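Local coordinates for protein argonaute (Marinitoga piezophila, PDB 5I4A) that uses short 5'-hydroxyl guide RNAs to bind complementary target DNA or RNA and cleave it, with manganese preferred over magnesium for DNA cleavage, at residues 261-273 with 555-567. Sequence-based numbering, arbitrary orientation.
Sequences DGYKIFINVIYKF and DDLKEWIIKLDEN
Trp560 is sandwiched between Lys264 and Phe266 where strand 264-266 of linker L2 pairs antiparallel with strand 560-565 of the PIWI domain. The strand 264-266 forms one outer edge of the mixed sheet of the PIWI domain, which has an RNase H fold. Lys264 lies over one indole face. Its NZ sits 3.9 Å from the centroid of the six-membered ring, 8° off the normal, a cation-pi contact, and CE adds a CH-pi contact. CG of Lys264 lies between the backbone N and carbonyl carbon (chi1 45°), and a bend at chi3 helps lay the chain across the ring. On the opposite face, Phe266 CB stands 3.7 Å from the same centroid. The Phe266 ring turns its edge to the five-membered ring, planes 64° apart. Its CE1 also packs on Glu559 CB.

On the other face of the sheet, Ile265 and Ile561 lie side by side. Ile561 CD1 meets Ile267 CG1 tightly at 3.5 Å, and Tyr603 of helix 595-605 touches both Ile561 and Ile267. Ile265 and Ile561 exchange two backbone hydrogen bonds, each 2.9 Å between N of one and O of the other. Beyond them, Lys563 N donates to Tyr263 O at 2.8 Å. The Lys563 chain crosses the Tyr263 ring obliquely, with Lys563 CG 3.6 Å from Tyr263 CD2. Lys563 NZ forms a 3.2 Å salt bridge with Glu566 OE1, approaching from above the carboxylate plane.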
ATOM      1  N   ASP A 261     -14.131 -19.019 -18.651  1.00 61.17           N
ATOM      2  CA  ASP A 261     -12.919 -19.393 -19.370  1.00 63.90           C
ATOM      3  C   ASP A 261     -12.097 -18.161 -19.723  1.00 54.43           C
ATOM      4  O   ASP A 261     -10.872 -18.159 -19.593  1.00 61.79           O
ATOM      5  CB  ASP A 261     -13.265 -20.169 -20.640  1.00 65.20           C
ATOM      6  CG  ASP A 261     -14.521 -21.001 -20.488  1.00 72.67           C
ATOM      7  OD1 ASP A 261     -15.624 -20.418 -20.544  1.00 76.57           O
ATOM      8  OD2 ASP A 261     -14.409 -22.232 -20.318  1.00 76.80           O
ATOM      9  N   GLY A 262     -12.784 -17.114 -20.170  1.00 49.77           N
ATOM     10  CA  GLY A 262     -12.117 -15.908 -20.616  1.00 48.18           C
ATOM     11  C   GLY A 262     -12.255 -14.741 -19.661  1.00 49.46           C
ATOM     12  O   GLY A 262     -12.331 -13.587 -20.093  1.00 50.02           O
ATOM     13  N   TYR A 263     -12.295 -15.023 -18.360  1.00 43.04           N
ATOM     14  CA  TYR A 263     -12.353 -13.985 -17.341  1.00 42.04           C
ATOM     15  C   TYR A 263     -11.007 -13.756 -16.665  1.00 44.64           C
ATOM     16  O   TYR A 263     -10.938 -13.040 -15.661  1.00 38.01           O
ATOM     17  CB  TYR A 263     -13.423 -14.320 -16.302  1.00 39.15           C
ATOM     18  CG  TYR A 263     -14.784 -13.795 -16.687  1.00 41.69           C
ATOM     19  CD1 TYR A 263     -15.464 -14.310 -17.783  1.00 34.20           C
ATOM     20  CD2 TYR A 263     -15.384 -12.771 -15.966  1.00 49.14           C
ATOM     21  CE1 TYR A 263     -16.703 -13.827 -18.144  1.00 51.78           C
ATOM     22  CE2 TYR A 263     -16.624 -12.281 -16.320  1.00 52.80           C
ATOM     23  CZ  TYR A 263     -17.280 -12.812 -17.409  1.00 55.08           C
ATOM     24  OH  TYR A 263     -18.518 -12.327 -17.763  1.00 66.10           O
ATOM     25  N   LYS A 264      -9.943 -14.346 -17.193  1.00 40.40           N
ATOM     26  CA  LYS A 264      -8.590 -14.076 -16.728  1.00 48.63           C
ATOM     27  C   LYS A 264      -7.708 -13.979 -17.963  1.00 47.51           C
ATOM     28  O   LYS A 264      -7.554 -14.961 -18.696  1.00 50.62           O
ATOM     29  CB  LYS A 264      -8.097 -15.160 -15.769  1.00 51.29           C
ATOM     30  CG  LYS A 264      -8.390 -16.593 -16.211  1.00 55.96           C
ATOM     31  CD  LYS A 264      -7.649 -17.607 -15.348  1.00 58.89           C
ATOM     32  CE  LYS A 264      -6.200 -17.192 -15.154  1.00 54.13           C
ATOM     33  NZ  LYS A 264      -5.310 -18.326 -14.792  1.00 58.30           N
ATOM     34  N   ILE A 265      -7.139 -12.800 -18.203  1.00 32.20           N
ATOM     35  CA  ILE A 265      -6.274 -12.566 -19.351  1.00 35.58           C
ATOM     36  C   ILE A 265      -4.874 -12.223 -18.857  1.00 48.49           C
ATOM     37  O   ILE A 265      -4.707 -11.508 -17.860  1.00 47.03           O
ATOM     38  CB  ILE A 265      -6.837 -11.466 -20.278  1.00 43.01           C
ATOM     39  CG1 ILE A 265      -6.048 -11.427 -21.590  1.00 55.38           C
ATOM     40  CG2 ILE A 265      -6.819 -10.097 -19.603  1.00 45.42           C
ATOM     41  CD1 ILE A 265      -6.761 -10.723 -22.727  1.00 54.39           C
ATOM     42  N   PHE A 266      -3.869 -12.771 -19.534  1.00 40.87           N
ATOM     43  CA  PHE A 266      -2.473 -12.493 -19.229  1.00 32.97           C
ATOM     44  C   PHE A 266      -1.999 -11.338 -20.099  1.00 35.09           C
ATOM     45  O   PHE A 266      -2.117 -11.389 -21.328  1.00 40.35           O
ATOM     46  CB  PHE A 266      -1.620 -13.741 -19.464  1.00 43.49           C
ATOM     47  CG  PHE A 266      -0.142 -13.513 -19.313  1.00 52.53           C
ATOM     48  CD1 PHE A 266       0.465 -13.631 -18.075  1.00 56.51           C
ATOM     49  CD2 PHE A 266       0.641 -13.196 -20.413  1.00 53.57           C
ATOM     50  CE1 PHE A 266       1.824 -13.428 -17.932  1.00 50.37           C
ATOM     51  CE2 PHE A 266       2.000 -12.990 -20.275  1.00 54.20           C
ATOM     52  CZ  PHE A 266       2.592 -13.107 -19.033  1.00 54.18           C
ATOM     53  N   ILE A 267      -1.467 -10.296 -19.466  1.00 39.89           N
ATOM     54  CA  ILE A 267      -1.032  -9.096 -20.169  1.00 35.73           C
ATOM     55  C   ILE A 267       0.461  -9.194 -20.442  1.00 38.73           C
ATOM     56  O   ILE A 267       1.264  -9.383 -19.518  1.00 29.75           O
ATOM     57  CB  ILE A 267      -1.365  -7.825 -19.372  1.00 44.60           C
ATOM     58  CG1 ILE A 267      -2.877  -7.691 -19.203  1.00 49.12           C
ATOM     59  CG2 ILE A 267      -0.800  -6.603 -20.075  1.00 29.74           C
ATOM     60  CD1 ILE A 267      -3.627  -7.517 -20.502  1.00 53.22           C
ATOM     61  N   ASN A 268       0.830  -9.052 -21.709  1.00 51.88           N
ATOM     62  CA  ASN A 268       2.207  -9.178 -22.160  1.00 50.36           C
ATOM     63  C   ASN A 268       2.818  -7.782 -22.257  1.00 30.01           C
ATOM     64  O   ASN A 268       2.373  -6.962 -23.067  1.00 39.97           O
ATOM     65  CB  ASN A 268       2.247  -9.895 -23.510  1.00 54.04           C
ATOM     66  CG  ASN A 268       3.599 -10.496 -23.818  1.00 49.07           C
ATOM     67  OD1 ASN A 268       3.978 -11.525 -23.260  1.00 51.10           O
ATOM     68  ND2 ASN A 268       4.325  -9.869 -24.732  1.00 39.51           N
ATOM     69  N   VAL A 269       3.827  -7.512 -21.431  1.00 31.53           N
ATOM     70  CA  VAL A 269       4.476  -6.204 -21.369  1.00 30.87           C
ATOM     71  C   VAL A 269       5.845  -6.313 -22.026  1.00 41.76           C
ATOM     72  O   VAL A 269       6.727  -7.026 -21.532  1.00 39.14           O
ATOM     73  CB  VAL A 269       4.596  -5.695 -19.924  1.00 38.36           C
ATOM     74  CG1 VAL A 269       5.195  -4.295 -19.904  1.00 27.93           C
ATOM     75  CG2 VAL A 269       3.238  -5.708 -19.237  1.00 39.45           C
ATOM     76  N   ILE A 270       6.028  -5.595 -23.132  1.00 40.21           N
ATOM     77  CA  ILE A 270       7.285  -5.568 -23.870  1.00 32.66           C
ATOM     78  C   ILE A 270       7.903  -4.188 -23.708  1.00 38.13           C
ATOM     79  O   ILE A 270       7.238  -3.171 -23.944  1.00 27.94           O
ATOM     80  CB  ILE A 270       7.076  -5.901 -25.357  1.00 31.80           C
ATOM     81  CG1 ILE A 270       6.429  -7.277 -25.519  1.00 43.24           C
ATOM     82  CG2 ILE A 270       8.402  -5.847 -26.106  1.00 30.15           C
ATOM     83  CD1 ILE A 270       7.334  -8.431 -25.144  1.00 44.77           C
ATOM     84  N   TYR A 271       9.171  -4.155 -23.311  1.00 60.67           N
ATOM     85  CA  TYR A 271       9.914  -2.909 -23.180  1.00 56.95           C
ATOM     86  C   TYR A 271      10.651  -2.605 -24.479  1.00 58.85           C
ATOM     87  O   TYR A 271      11.272  -3.490 -25.073  1.00 63.10           O
ATOM     88  CB  TYR A 271      10.912  -2.996 -22.025  1.00 34.66           C
ATOM     89  CG  TYR A 271      10.296  -3.225 -20.659  1.00 25.99           C
ATOM     90  CD1 TYR A 271       9.946  -4.502 -20.237  1.00 26.92           C
ATOM     91  CD2 TYR A 271      10.085  -2.166 -19.786  1.00 29.22           C
ATOM     92  CE1 TYR A 271       9.393  -4.715 -18.989  1.00 29.48           C
ATOM     93  CE2 TYR A 271       9.532  -2.369 -18.534  1.00 28.27           C
ATOM     94  CZ  TYR A 271       9.187  -3.646 -18.142  1.00 31.28           C
ATOM     95  OH  TYR A 271       8.638  -3.850 -16.898  1.00 28.89           O
ATOM     96  N   LYS A 272      10.577  -1.348 -24.916  1.00 40.64           N
ATOM     97  CA  LYS A 272      11.292  -0.877 -26.099  1.00 36.88           C
ATOM     98  C   LYS A 272      12.528  -0.103 -25.655  1.00 37.03           C
ATOM     99  O   LYS A 272      12.413   0.984 -25.079  1.00 29.43           O
ATOM    100  CB  LYS A 272      10.400  -0.001 -26.977  1.00 41.92           C
ATOM    101  CG  LYS A 272       9.545  -0.759 -27.982  1.00 50.93           C
ATOM    102  CD  LYS A 272       8.810   0.204 -28.911  1.00 52.54           C
ATOM    103  CE  LYS A 272       9.569   0.435 -30.216  1.00 51.31           C
ATOM    104  NZ  LYS A 272      10.959   0.926 -30.005  1.00 51.60           N
ATOM    105  N   PHE A 273      13.703  -0.654 -25.930  1.00 35.18           N
ATOM    106  CA  PHE A 273      14.964   0.021 -25.679  1.00 30.58           C
ATOM    107  C   PHE A 273      15.474   0.626 -26.989  1.00 39.49           C
ATOM    108  O   PHE A 273      14.750   0.695 -27.988  1.00 34.98           O
ATOM    109  CB  PHE A 273      15.952  -0.962 -25.049  1.00 32.61           C
ATOM    110  CG  PHE A 273      15.416  -1.648 -23.822  1.00 33.52           C
ATOM    111  CD1 PHE A 273      15.203  -0.935 -22.653  1.00 21.47           C
ATOM    112  CD2 PHE A 273      15.120  -3.002 -23.839  1.00 39.79           C
ATOM    113  CE1 PHE A 273      14.701  -1.559 -21.523  1.00 22.76           C
ATOM    114  CE2 PHE A 273      14.622  -3.634 -22.712  1.00 31.57           C
ATOM    115  CZ  PHE A 273      14.412  -2.910 -21.551  1.00 28.62           C
ATOM    116  N   ASP A 555      -4.214 -20.784  -6.520  1.00 44.15           N
ATOM    117  CA  ASP A 555      -3.610 -20.809  -7.842  1.00 39.06           C
ATOM    118  C   ASP A 555      -2.689 -19.606  -8.021  1.00 37.31           C
ATOM    119  O   ASP A 555      -2.790 -18.600  -7.312  1.00 41.50           O
ATOM    120  CB  ASP A 555      -4.688 -20.807  -8.926  1.00 47.11           C
ATOM    121  CG  ASP A 555      -5.576 -22.032  -8.869  1.00 53.00           C
ATOM    122  OD1 ASP A 555      -5.058 -23.128  -8.573  1.00 60.10           O
ATOM    123  OD2 ASP A 555      -6.792 -21.898  -9.122  1.00 47.06           O
ATOM    124  N   ASP A 556      -1.781 -19.717  -8.989  1.00 38.17           N
ATOM    125  CA  ASP A 556      -0.855 -18.635  -9.309  1.00 40.07           C
ATOM    126  C   ASP A 556      -1.541 -17.672 -10.271  1.00 38.50           C
ATOM    127  O   ASP A 556      -1.843 -18.032 -11.414  1.00 46.78           O
ATOM    128  CB  ASP A 556       0.437 -19.174  -9.915  1.00 43.79           C
ATOM    129  CG  ASP A 556       1.390 -18.067 -10.324  1.00 47.84           C
ATOM    130  OD1 ASP A 556       1.451 -17.045  -9.610  1.00 49.76           O
ATOM    131  OD2 ASP A 556       2.072 -18.213 -11.359  1.00 56.52           O
ATOM    132  N   LEU A 557      -1.779 -16.448  -9.809  1.00 33.83           N
ATOM    133  CA  LEU A 557      -2.415 -15.412 -10.609  1.00 37.44           C
ATOM    134  C   LEU A 557      -1.476 -14.250 -10.907  1.00 35.17           C
ATOM    135  O   LEU A 557      -1.924 -13.221 -11.424  1.00 40.17           O
ATOM    136  CB  LEU A 557      -3.672 -14.903  -9.899  1.00 33.56           C
ATOM    137  CG  LEU A 557      -4.701 -15.977  -9.540  1.00 35.07           C
ATOM    138  CD1 LEU A 557      -5.742 -15.427  -8.583  1.00 33.30           C
ATOM    139  CD2 LEU A 557      -5.358 -16.516 -10.796  1.00 38.42           C
ATOM    140  N   LYS A 558      -0.189 -14.387 -10.592  1.00 33.83           N
ATOM    141  CA  LYS A 558       0.750 -13.297 -10.812  1.00 44.11           C
ATOM    142  C   LYS A 558       0.835 -12.958 -12.294  1.00 45.68           C
ATOM    143  O   LYS A 558       0.934 -13.850 -13.145  1.00 34.23           O
ATOM    144  CB  LYS A 558       2.132 -13.662 -10.267  1.00 42.67           C
ATOM    145  CG  LYS A 558       2.155 -14.002  -8.782  1.00 36.98           C
ATOM    146  CD  LYS A 558       3.497 -13.632  -8.166  1.00 43.52           C
ATOM    147  CE  LYS A 558       3.722 -14.332  -6.835  1.00 50.45           C
ATOM    148  NZ  LYS A 558       4.120 -15.755  -7.025  1.00 55.14           N
ATOM    149  N   GLU A 559       0.779 -11.659 -12.593  1.00 40.82           N
ATOM    150  CA  GLU A 559       0.769 -11.081 -13.936  1.00 38.10           C
ATOM    151  C   GLU A 559      -0.526 -11.355 -14.690  1.00 38.91           C
ATOM    152  O   GLU A 559      -0.586 -11.139 -15.906  1.00 38.71           O
ATOM    153  CB  GLU A 559       1.970 -11.553 -14.767  1.00 41.70           C
ATOM    154  CG  GLU A 559       3.311 -11.246 -14.107  1.00 41.45           C
ATOM    155  CD  GLU A 559       4.496 -11.709 -14.932  1.00 55.93           C
ATOM    156  OE1 GLU A 559       5.181 -12.666 -14.515  1.00 60.60           O
ATOM    157  OE2 GLU A 559       4.738 -11.114 -16.003  1.00 55.22           O
ATOM    158  N   TRP A 560      -1.571 -11.809 -14.004  1.00 36.89           N
ATOM    159  CA  TRP A 560      -2.876 -12.034 -14.605  1.00 36.62           C
ATOM    160  C   TRP A 560      -3.846 -10.930 -14.208  1.00 33.76           C
ATOM    161  O   TRP A 560      -3.788 -10.394 -13.099  1.00 33.53           O
ATOM    162  CB  TRP A 560      -3.451 -13.389 -14.184  1.00 40.09           C
ATOM    163  CG  TRP A 560      -2.858 -14.539 -14.916  1.00 38.43           C
ATOM    164  CD1 TRP A 560      -1.732 -15.237 -14.583  1.00 34.42           C
ATOM    165  CD2 TRP A 560      -3.357 -15.132 -16.119  1.00 40.44           C
ATOM    166  NE1 TRP A 560      -1.502 -16.229 -15.506  1.00 36.74           N
ATOM    167  CE2 TRP A 560      -2.487 -16.185 -16.459  1.00 39.25           C
ATOM    168  CE3 TRP A 560      -4.457 -14.873 -16.942  1.00 35.87           C
ATOM    169  CZ2 TRP A 560      -2.683 -16.980 -17.585  1.00 40.66           C
ATOM    170  CZ3 TRP A 560      -4.650 -15.663 -18.060  1.00 42.07           C
ATOM    171  CH2 TRP A 560      -3.768 -16.704 -18.371  1.00 43.57           C
ATOM    172  N   ILE A 561      -4.743 -10.597 -15.133  1.00 33.81           N
ATOM    173  CA  ILE A 561      -5.843  -9.673 -14.883  1.00 33.60           C
ATOM    174  C   ILE A 561      -7.137 -10.477 -14.902  1.00 42.15           C
ATOM    175  O   ILE A 561      -7.446 -11.145 -15.897  1.00 46.13           O
ATOM    176  CB  ILE A 561      -5.884  -8.536 -15.916  1.00 34.40           C
ATOM    177  CG1 ILE A 561      -4.648  -7.645 -15.785  1.00 37.21           C
ATOM    178  CG2 ILE A 561      -7.152  -7.711 -15.749  1.00 33.45           C
ATOM    179  CD1 ILE A 561      -4.748  -6.350 -16.571  1.00 38.97           C
ATOM    180  N   ILE A 562      -7.887 -10.412 -13.807  1.00 33.42           N
ATOM    181  CA  ILE A 562      -9.114 -11.181 -13.638  1.00 33.41           C
ATOM    182  C   ILE A 562     -10.292 -10.219 -13.637  1.00 36.08           C
ATOM    183  O   ILE A 562     -10.262  -9.190 -12.953  1.00 43.52           O
ATOM    184  CB  ILE A 562      -9.078 -12.013 -12.346  1.00 41.77           C
ATOM    185  CG1 ILE A 562      -7.974 -13.067 -12.435  1.00 40.67           C
ATOM    186  CG2 ILE A 562     -10.429 -12.661 -12.078  1.00 55.96           C
ATOM    187  CD1 ILE A 562      -7.782 -13.848 -11.160  1.00 48.62           C
ATOM    188  N   LYS A 563     -11.326 -10.553 -14.402  1.00 39.72           N
ATOM    189  CA  LYS A 563     -12.549  -9.765 -14.445  1.00 37.46           C
ATOM    190  C   LYS A 563     -13.539 -10.314 -13.429  1.00 36.80           C
ATOM    191  O   LYS A 563     -13.896 -11.495 -13.478  1.00 46.65           O
ATOM    192  CB  LYS A 563     -13.155  -9.784 -15.847  1.00 43.03           C
ATOM    193  CG  LYS A 563     -14.583  -9.272 -15.914  1.00 51.58           C
ATOM    194  CD  LYS A 563     -14.855  -8.639 -17.265  1.00 54.58           C
ATOM    195  CE  LYS A 563     -16.283  -8.863 -17.720  1.00 45.62           C
ATOM    196  NZ  LYS A 563     -16.544  -8.189 -19.021  1.00 54.89           N
ATOM    197  N   LEU A 564     -13.976  -9.459 -12.506  1.00 36.53           N
ATOM    198  CA  LEU A 564     -15.040  -9.813 -11.575  1.00 37.14           C
ATOM    199  C   LEU A 564     -16.415  -9.564 -12.181  1.00 47.13           C
ATOM    200  O   LEU A 564     -17.245 -10.477 -12.247  1.00 46.47           O
ATOM    201  CB  LEU A 564     -14.885  -9.023 -10.274  1.00 32.45           C
ATOM    202  CG  LEU A 564     -13.579  -9.249  -9.521  1.00 36.76           C
ATOM    203  CD1 LEU A 564     -13.561  -8.396  -8.264  1.00 41.33           C
ATOM    204  CD2 LEU A 564     -13.403 -10.722  -9.186  1.00 36.59           C
ATOM    205  N   ASP A 565     -16.671  -8.334 -12.616  1.00 41.69           N
ATOM    206  CA  ASP A 565     -17.884  -8.002 -13.350  1.00 41.13           C
ATOM    207  C   ASP A 565     -17.528  -6.966 -14.407  1.00 40.71           C
ATOM    208  O   ASP A 565     -16.351  -6.741 -14.711  1.00 39.52           O
ATOM    209  CB  ASP A 565     -18.996  -7.520 -12.406  1.00 47.73           C
ATOM    210  CG  ASP A 565     -18.609  -6.286 -11.606  1.00 54.02           C
ATOM    211  OD1 ASP A 565     -18.086  -5.313 -12.189  1.00 52.18           O
ATOM    212  OD2 ASP A 565     -18.843  -6.287 -10.380  1.00 66.10           O
ATOM    213  N   GLU A 566     -18.554  -6.307 -14.946  1.00 40.31           N
ATOM    214  CA  GLU A 566     -18.356  -5.442 -16.101  1.00 45.58           C
ATOM    215  C   GLU A 566     -17.456  -4.255 -15.781  1.00 47.39           C
ATOM    216  O   GLU A 566     -16.743  -3.762 -16.664  1.00 45.03           O
ATOM    217  CB  GLU A 566     -19.711  -4.965 -16.624  1.00 56.05           C
ATOM    218  CG  GLU A 566     -19.696  -4.479 -18.066  1.00 61.62           C
ATOM    219  CD  GLU A 566     -19.343  -5.574 -19.064  1.00 59.46           C
ATOM    220  OE1 GLU A 566     -19.335  -6.766 -18.688  1.00 58.13           O
ATOM    221  OE2 GLU A 566     -19.073  -5.235 -20.236  1.00 49.42           O
ATOM    222  N   ASN A 567     -17.458  -3.791 -14.533  1.00 47.87           N
ATOM    223  CA  ASN A 567     -16.729  -2.586 -14.156  1.00 40.83           C
ATOM    224  C   ASN A 567     -15.659  -2.832 -13.101  1.00 37.21           C
ATOM    225  O   ASN A 567     -15.061  -1.868 -12.612  1.00 36.43           O
ATOM    226  CB  ASN A 567     -17.704  -1.515 -13.661  1.00 43.42           C
ATOM    227  CG  ASN A 567     -18.414  -0.804 -14.795  1.00 58.56           C
ATOM    228  OD1 ASN A 567     -19.244  -1.389 -15.490  1.00 68.22           O
ATOM    229  ND2 ASN A 567     -18.094   0.472 -14.983  1.00 59.39           N
TER